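PDB 4EZB: uncharacterized conserved protein from Sinorhizobium meliloti, which is of unknown function but is probably an oxidoreductase, with an N-terminal Rossmann-like domain of the kind that binds a dinucleotide cofactor. Local coordinates for residues Val91-Val96 with Ala115-Leu120; Thr26-Gly31 with Arg50-Asp55; Phe142-Val147 with Gln190-Lys195. All coordinates share one frame; numbering follows the deposited sequence.

Contact 1: Val91-Val96 with Ala115-Leu120; sequences VLSLVV and AVFIDL
Val91, Leu92 and Ser93 pair with Phe117, Ile118 and Asp119 as neighbouring parallel strands in the sheet of the Rossmann-like domain. Helix 100-107 makes the beta-alpha-beta crossover between them. The backbone ladder has four bonds. Val91 takes part through both its N and its O: its N donates to Val116 O, and its O receives Ile118 N at 2.7 Å. Ser93 N donates to Ile118 O. The last rung, Leu120 N to Ser93 O, is the longest at 3.1 Å, and it is more bent at 148°.

Apolar contacts lie on two faces of the sheet. On the face of Leu92 and Ile118 the two side chains run alongside each other, with Leu92 CD2 3.9 Å from Ile118 CD1. Leu120, just past its strand, reaches back with CD1 to Leu92 CB, and Leu94 CD2 meets Leu120 CB. On the other face, Phe117 has CG anti to its backbone N (chi1 -173°). This lays the ring along the neighbouring strand, so that CD1 meets Val91 CG1 at 3.9 Å and CZ meets Ser93 CB at 3.6 Å.

The polar side chains Ser93 and Asp119 are on the Phe117 face. Asp119 OD2 forms a salt bridge with Lys128. One water, in the plane of the Phe117 ring at its edge, accepts from Ser93 OG at 2.8 Å and donates to Asp119 OD1 at 2.8 Å.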
# COMPACT_ATOMS: atom_id res chain seq x y z
N VAL A 91 36.22 14.03 0.07
CA VAL A 91 35.53 14.94 -0.80
C VAL A 91 34.02 14.67 -0.79
O VAL A 91 33.58 13.53 -1.07
CB VAL A 91 36.10 14.85 -2.23
CG1 VAL A 91 35.43 15.87 -3.15
CG2 VAL A 91 37.62 15.07 -2.20
N LEU A 92 33.23 15.69 -0.46
CA LEU A 92 31.77 15.60 -0.44
C LEU A 92 31.16 16.24 -1.72
O LEU A 92 31.35 17.44 -1.98
CB LEU A 92 31.20 16.29 0.80
CG LEU A 92 31.59 15.77 2.20
CD1 LEU A 92 30.69 16.37 3.28
CD2 LEU A 92 31.55 14.25 2.33
N SER A 93 30.45 15.46 -2.51
CA SER A 93 29.87 15.98 -3.77
C SER A 93 28.41 16.33 -3.55
O SER A 93 27.58 15.46 -3.42
CB SER A 93 29.99 14.96 -4.91
OG SER A 93 29.62 15.56 -6.15
N LEU A 94 28.10 17.62 -3.50
CA LEU A 94 26.71 18.08 -3.38
C LEU A 94 26.49 19.08 -4.51
O LEU A 94 26.87 20.24 -4.41
CB LEU A 94 26.46 18.75 -2.04
CG LEU A 94 26.36 17.88 -0.79
CD1 LEU A 94 27.00 18.56 0.42
CD2 LEU A 94 24.88 17.55 -0.52
N VAL A 95 25.95 18.59 -5.61
CA VAL A 95 25.78 19.41 -6.81
C VAL A 95 24.38 19.14 -7.33
O VAL A 95 23.64 18.32 -6.74
CB VAL A 95 26.87 19.13 -7.88
CG1 VAL A 95 28.22 19.65 -7.42
CG2 VAL A 95 26.96 17.65 -8.25
N VAL A 96 23.98 19.82 -8.40
CA VAL A 96 22.67 19.52 -8.95
C VAL A 96 22.73 18.11 -9.51
O VAL A 96 23.74 17.71 -10.12
CB VAL A 96 22.22 20.52 -10.04
CG1 VAL A 96 21.93 21.89 -9.43
CG2 VAL A 96 23.26 20.60 -11.17
N ALA A 115 42.39 9.13 -0.68
CA ALA A 115 41.20 9.96 -0.53
C ALA A 115 39.90 9.20 -0.83
O ALA A 115 39.88 8.30 -1.66
CB ALA A 115 41.31 11.18 -1.41
N VAL A 116 38.83 9.60 -0.15
CA VAL A 116 37.50 9.06 -0.41
C VAL A 116 36.59 10.16 -0.97
O VAL A 116 36.47 11.23 -0.39
CB VAL A 116 36.90 8.44 0.88
CG1 VAL A 116 35.54 7.83 0.59
CG2 VAL A 116 37.83 7.39 1.48
N PHE A 117 36.00 9.91 -2.14
CA PHE A 117 34.97 10.75 -2.75
C PHE A 117 33.63 10.18 -2.29
O PHE A 117 33.35 9.00 -2.57
CB PHE A 117 35.10 10.62 -4.26
CG PHE A 117 34.22 11.56 -5.06
CD1 PHE A 117 34.68 12.83 -5.42
CD2 PHE A 117 32.97 11.14 -5.50
CE1 PHE A 117 33.89 13.68 -6.19
CE2 PHE A 117 32.17 11.97 -6.27
CZ PHE A 117 32.63 13.25 -6.62
N ILE A 118 32.85 10.97 -1.56
CA ILE A 118 31.53 10.53 -1.14
C ILE A 118 30.50 11.28 -1.96
O ILE A 118 30.42 12.51 -1.95
CB ILE A 118 31.24 10.76 0.37
CG1 ILE A 118 32.36 10.21 1.26
CG2 ILE A 118 29.92 10.12 0.77
CD1 ILE A 118 32.11 10.45 2.74
N ASP A 119 29.70 10.54 -2.72
CA ASP A 119 28.74 11.18 -3.58
C ASP A 119 27.46 11.32 -2.80
O ASP A 119 26.84 10.33 -2.48
CB ASP A 119 28.50 10.34 -4.82
CG ASP A 119 27.64 11.06 -5.84
OD1 ASP A 119 28.21 11.48 -6.89
OD2 ASP A 119 26.41 11.24 -5.58
N LEU A 120 27.05 12.55 -2.50
CA LEU A 120 25.82 12.73 -1.72
C LEU A 120 24.63 13.23 -2.52
O LEU A 120 23.63 13.69 -1.93
CB LEU A 120 26.06 13.69 -0.54
CG LEU A 120 27.20 13.30 0.36
CD1 LEU A 120 27.55 14.49 1.26
CD2 LEU A 120 26.83 12.06 1.16
O HOH W 1 29.63 13.58 -8.15

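Contact 2: Thr26-Gly31 with Arg50-Asp55; sequences TIAFIG and RLAAYD
Phe29, Ile27 and Leu51 form the apolar centre. Leu51 CD2 does the touching: it lies 4.1 Å from Ile27 CB and 4.1 Å from Phe29 CE1. Phe29 has CG anti to its carbonyl carbon (chi1 -64°), and its ring comes edge-on to a backbone oxygen, with CD1 3.3 Å from Ala52 O in the ring plane. Phe29 CB also meets Ala53 CB. Helix 34-44 packs on this face through Ala36, Ile39 and Ala40.

On the opposite face the small Ala28 and Ala52 sit abreast. Further along, Ile30 CG2 approaches Tyr54 CD2 at the ring edge, 4.4 Å away.

Five backbone bonds join the parallel strands. Ala52 N to Ile27 O is the most bent, at 135°. The ladder ends with Gly31 N donating to Tyr54 O at 2.9 Å.

At the polar edge, Asp55 OD1 lies 3.7 Å from Gly31 C and accepts from Phe32 N. Its OD2 forms a salt bridge with Arg57. Gly31 has a positive phi (100°), where a side chain would press on the preceding carbonyl. The glycine begins a GxGxxA-like turn after the first strand, consistent with the first beta-alpha-beta unit of a Rossmann dinucleotide-binding fold.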
# COMPACT_ATOMS: atom_id res chain seq x y z
N THR A 26 41.18 16.61 6.32
CA THR A 26 40.71 17.67 5.41
C THR A 26 39.54 17.24 4.52
O THR A 26 39.61 16.22 3.83
CB THR A 26 41.85 18.23 4.56
OG1 THR A 26 42.84 18.79 5.43
CG2 THR A 26 41.32 19.33 3.60
N ILE A 27 38.46 18.02 4.56
CA ILE A 27 37.25 17.79 3.78
C ILE A 27 37.09 18.88 2.73
O ILE A 27 37.20 20.06 3.05
CB ILE A 27 36.01 17.80 4.70
CG1 ILE A 27 36.17 16.76 5.81
CG2 ILE A 27 34.74 17.58 3.89
CD1 ILE A 27 35.32 17.02 7.04
N ALA A 28 36.84 18.47 1.48
CA ALA A 28 36.51 19.42 0.41
C ALA A 28 35.10 19.19 -0.10
O ALA A 28 34.76 18.10 -0.50
CB ALA A 28 37.51 19.32 -0.74
N PHE A 29 34.28 20.23 -0.08
CA PHE A 29 32.95 20.17 -0.71
C PHE A 29 33.10 20.43 -2.20
O PHE A 29 33.94 21.23 -2.62
CB PHE A 29 32.01 21.20 -0.10
CG PHE A 29 31.72 20.98 1.36
CD1 PHE A 29 32.56 21.49 2.34
CD2 PHE A 29 30.58 20.28 1.76
CE1 PHE A 29 32.29 21.28 3.69
CE2 PHE A 29 30.30 20.08 3.11
CZ PHE A 29 31.15 20.58 4.08
N ILE A 30 32.33 19.72 -3.01
CA ILE A 30 32.12 20.15 -4.39
C ILE A 30 30.67 20.55 -4.49
O ILE A 30 29.78 19.73 -4.31
CB ILE A 30 32.51 19.11 -5.45
CG1 ILE A 30 34.01 18.85 -5.38
CG2 ILE A 30 32.12 19.65 -6.84
CD1 ILE A 30 34.53 17.74 -6.28
N GLY A 31 30.47 21.84 -4.74
CA GLY A 31 29.18 22.48 -4.59
C GLY A 31 29.23 23.20 -3.26
O GLY A 31 29.62 22.60 -2.25
N ARG A 50 39.99 20.90 8.74
CA ARG A 50 40.26 21.85 7.67
C ARG A 50 39.19 21.67 6.58
O ARG A 50 39.11 20.61 5.95
CB ARG A 50 41.66 21.61 7.08
CG ARG A 50 42.74 22.56 7.58
CD ARG A 50 43.29 22.13 8.93
NE ARG A 50 44.33 23.04 9.43
CZ ARG A 50 45.06 22.83 10.51
NH1 ARG A 50 44.90 21.72 11.23
NH2 ARG A 50 45.98 23.72 10.89
N LEU A 51 38.35 22.68 6.41
CA LEU A 51 37.32 22.68 5.38
C LEU A 51 37.80 23.42 4.14
O LEU A 51 38.62 24.33 4.24
CB LEU A 51 36.02 23.29 5.92
CG LEU A 51 35.34 22.60 7.12
CD1 LEU A 51 34.08 23.32 7.57
CD2 LEU A 51 35.00 21.14 6.82
N ALA A 52 37.30 23.02 2.98
CA ALA A 52 37.49 23.73 1.70
C ALA A 52 36.26 23.49 0.84
O ALA A 52 35.46 22.59 1.13
CB ALA A 52 38.75 23.26 0.97
N ALA A 53 36.08 24.30 -0.19
CA ALA A 53 34.98 24.09 -1.12
C ALA A 53 35.33 24.54 -2.53
O ALA A 53 35.85 25.65 -2.72
CB ALA A 53 33.73 24.78 -0.63
N TYR A 54 35.07 23.68 -3.52
CA TYR A 54 35.09 24.12 -4.91
C TYR A 54 33.66 24.40 -5.38
O TYR A 54 32.74 23.59 -5.16
CB TYR A 54 35.84 23.18 -5.86
CG TYR A 54 35.65 23.60 -7.31
CD1 TYR A 54 36.36 24.69 -7.85
CD2 TYR A 54 34.72 22.96 -8.13
CE1 TYR A 54 36.16 25.09 -9.16
CE2 TYR A 54 34.52 23.36 -9.44
CZ TYR A 54 35.23 24.41 -9.95
OH TYR A 54 35.01 24.78 -11.25
N ASP A 55 33.49 25.56 -6.00
CA ASP A 55 32.22 25.95 -6.61
C ASP A 55 32.57 26.76 -7.86
O ASP A 55 33.55 27.51 -7.87
CB ASP A 55 31.40 26.78 -5.61
CG ASP A 55 29.94 26.87 -5.98
OD1 ASP A 55 29.11 26.40 -5.17
OD2 ASP A 55 29.59 27.44 -7.04

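Contact 3: Phe142-Val147 with Gln190-Lys195; sequences FVEGAV and QASSLK
Glu144 of the strand 142-147 puts its carboxylate against the first turn of the helix 190-195, and this is the tight part of the contact. OE1 is gripped twice. Ser192 OG donates to it at 2.7 Å, nearly along the C-O axis, and Ser192 N donates at 2.7 Å from above the carboxylate plane. OE2 takes Ala191 N at 3.0 Å on its syn side, tilted out of the carboxylate plane, and Gly189 N adds a weak bond. Glu144 CG stands anti to the backbone N (chi1 171°) and the chain bends at chi2, which turns both oxygens to the helix. Ala146 CB rests 3.6 Å from Ala191 O.

The partner helix is the start of 190-218, the long helix leading from the Rossmann-like domain to the helical C-terminal part. Its N-terminal end would probably stabilise a negative charge on the glutamate. A glutamine here, with no charge and an NH2 in place of one oxygen, would probably leave the Ser192 donors or Ala191 N without an acceptor.

The Lys195 end has fewer contacts and is partly exposed, though one short bond closes it. Lys195 stretches out fully beyond CG, its CD passing Ala146 CB at 4.1 Å. Its NZ donates to Val147 O at 2.7 Å. At the helix start Gln190 turns away, its OE1 bonded to Thr187 N and its NE2 to Ala219 O of the second subunit.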
# COMPACT_ATOMS: atom_id res chain seq x y z
N PHE A 142 35.73 5.56 -3.84
CA PHE A 142 34.39 6.09 -3.96
C PHE A 142 33.51 5.50 -2.85
O PHE A 142 33.57 4.32 -2.60
CB PHE A 142 33.80 5.72 -5.34
CG PHE A 142 32.36 6.18 -5.53
CD1 PHE A 142 32.08 7.45 -5.99
CD2 PHE A 142 31.30 5.32 -5.25
CE1 PHE A 142 30.76 7.87 -6.19
CE2 PHE A 142 29.97 5.72 -5.43
CZ PHE A 142 29.70 7.00 -5.90
N VAL A 143 32.73 6.33 -2.16
CA VAL A 143 31.73 5.81 -1.23
C VAL A 143 30.41 6.42 -1.68
O VAL A 143 30.32 7.60 -1.96
CB VAL A 143 32.02 6.13 0.26
CG1 VAL A 143 30.81 5.87 1.13
CG2 VAL A 143 33.20 5.30 0.79
N GLU A 144 29.36 5.62 -1.74
CA GLU A 144 28.10 6.21 -2.14
C GLU A 144 27.29 6.64 -0.93
O GLU A 144 27.07 5.84 -0.03
CB GLU A 144 27.32 5.17 -2.95
CG GLU A 144 25.90 5.64 -3.21
CD GLU A 144 24.86 4.61 -2.86
OE1 GLU A 144 23.70 4.82 -3.24
OE2 GLU A 144 25.20 3.60 -2.23
N GLY A 145 26.84 7.89 -0.89
CA GLY A 145 25.97 8.33 0.20
C GLY A 145 24.57 8.73 -0.24
O GLY A 145 24.32 9.03 -1.42
N ALA A 146 23.66 8.75 0.73
CA ALA A 146 22.30 9.20 0.47
C ALA A 146 21.80 9.95 1.68
O ALA A 146 21.80 9.44 2.81
CB ALA A 146 21.40 8.02 0.13
N VAL A 147 21.39 11.19 1.45
CA VAL A 147 20.99 12.09 2.51
C VAL A 147 19.54 11.81 2.81
O VAL A 147 18.73 11.76 1.89
CB VAL A 147 21.23 13.54 2.10
CG1 VAL A 147 20.93 14.49 3.26
CG2 VAL A 147 22.68 13.68 1.61
N GLN A 190 23.93 0.59 -2.59
CA GLN A 190 23.01 0.17 -1.52
C GLN A 190 22.33 1.29 -0.74
O GLN A 190 21.20 1.09 -0.29
CB GLN A 190 23.65 -0.81 -0.56
CG GLN A 190 23.98 -2.15 -1.19
CD GLN A 190 24.63 -3.08 -0.20
OE1 GLN A 190 25.79 -2.88 0.21
NE2 GLN A 190 23.89 -4.11 0.21
N ALA A 191 23.01 2.43 -0.59
CA ALA A 191 22.50 3.53 0.23
C ALA A 191 21.35 4.24 -0.48
O ALA A 191 20.34 4.56 0.14
CB ALA A 191 23.61 4.53 0.58
N SER A 192 21.50 4.50 -1.78
CA SER A 192 20.43 5.15 -2.52
C SER A 192 19.30 4.15 -2.78
O SER A 192 18.13 4.54 -2.79
CB SER A 192 20.92 5.79 -3.81
OG SER A 192 21.40 4.82 -4.72
N SER A 193 19.64 2.87 -2.94
CA SER A 193 18.63 1.84 -3.07
C SER A 193 17.74 1.80 -1.84
O SER A 193 16.54 1.82 -1.95
CB SER A 193 19.26 0.49 -3.31
OG SER A 193 19.70 0.44 -4.66
N LEU A 194 18.37 1.78 -0.68
CA LEU A 194 17.66 1.78 0.58
C LEU A 194 16.75 3.02 0.77
O LEU A 194 15.59 2.88 1.18
CB LEU A 194 18.69 1.68 1.71
CG LEU A 194 18.23 1.53 3.14
CD1 LEU A 194 17.12 0.50 3.19
CD2 LEU A 194 19.38 1.04 3.99
N LYS A 195 17.26 4.20 0.46
CA LYS A 195 16.50 5.44 0.54
C LYS A 195 15.26 5.39 -0.36
O LYS A 195 14.14 5.69 0.07
CB LYS A 195 17.39 6.64 0.15
CG LYS A 195 16.62 7.94 0.03
CD LYS A 195 17.51 9.14 -0.17
CE LYS A 195 16.67 10.38 -0.48
NZ LYS A 195 17.50 11.62 -0.55

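All three contacts reach one sheet, in which strands 50-54, 26-30, 90-93, 116-119 and 141-147 follow in that order. Contacts 1 and 2 have centres 9 Å apart. They are joined by probable hydrogen bonds, Leu92 O to Ile30 N at 2.7 Å and Leu94 N to Ile30 O at 2.8 Å. Contacts 1 and 3 have centres 12 Å apart, with a probable hydrogen bond, Phe117 O to Val143 N at 2.8 Å. Contacts 2 and 3 do not touch; their nearest atoms are about 10 Å apart. Leu94 of contact 1 touches the GxGxxA-like pattern that holds Gly31 of contact 2, consistent with a dinucleotide site there. Contact 3 ties the sheet to the long helix.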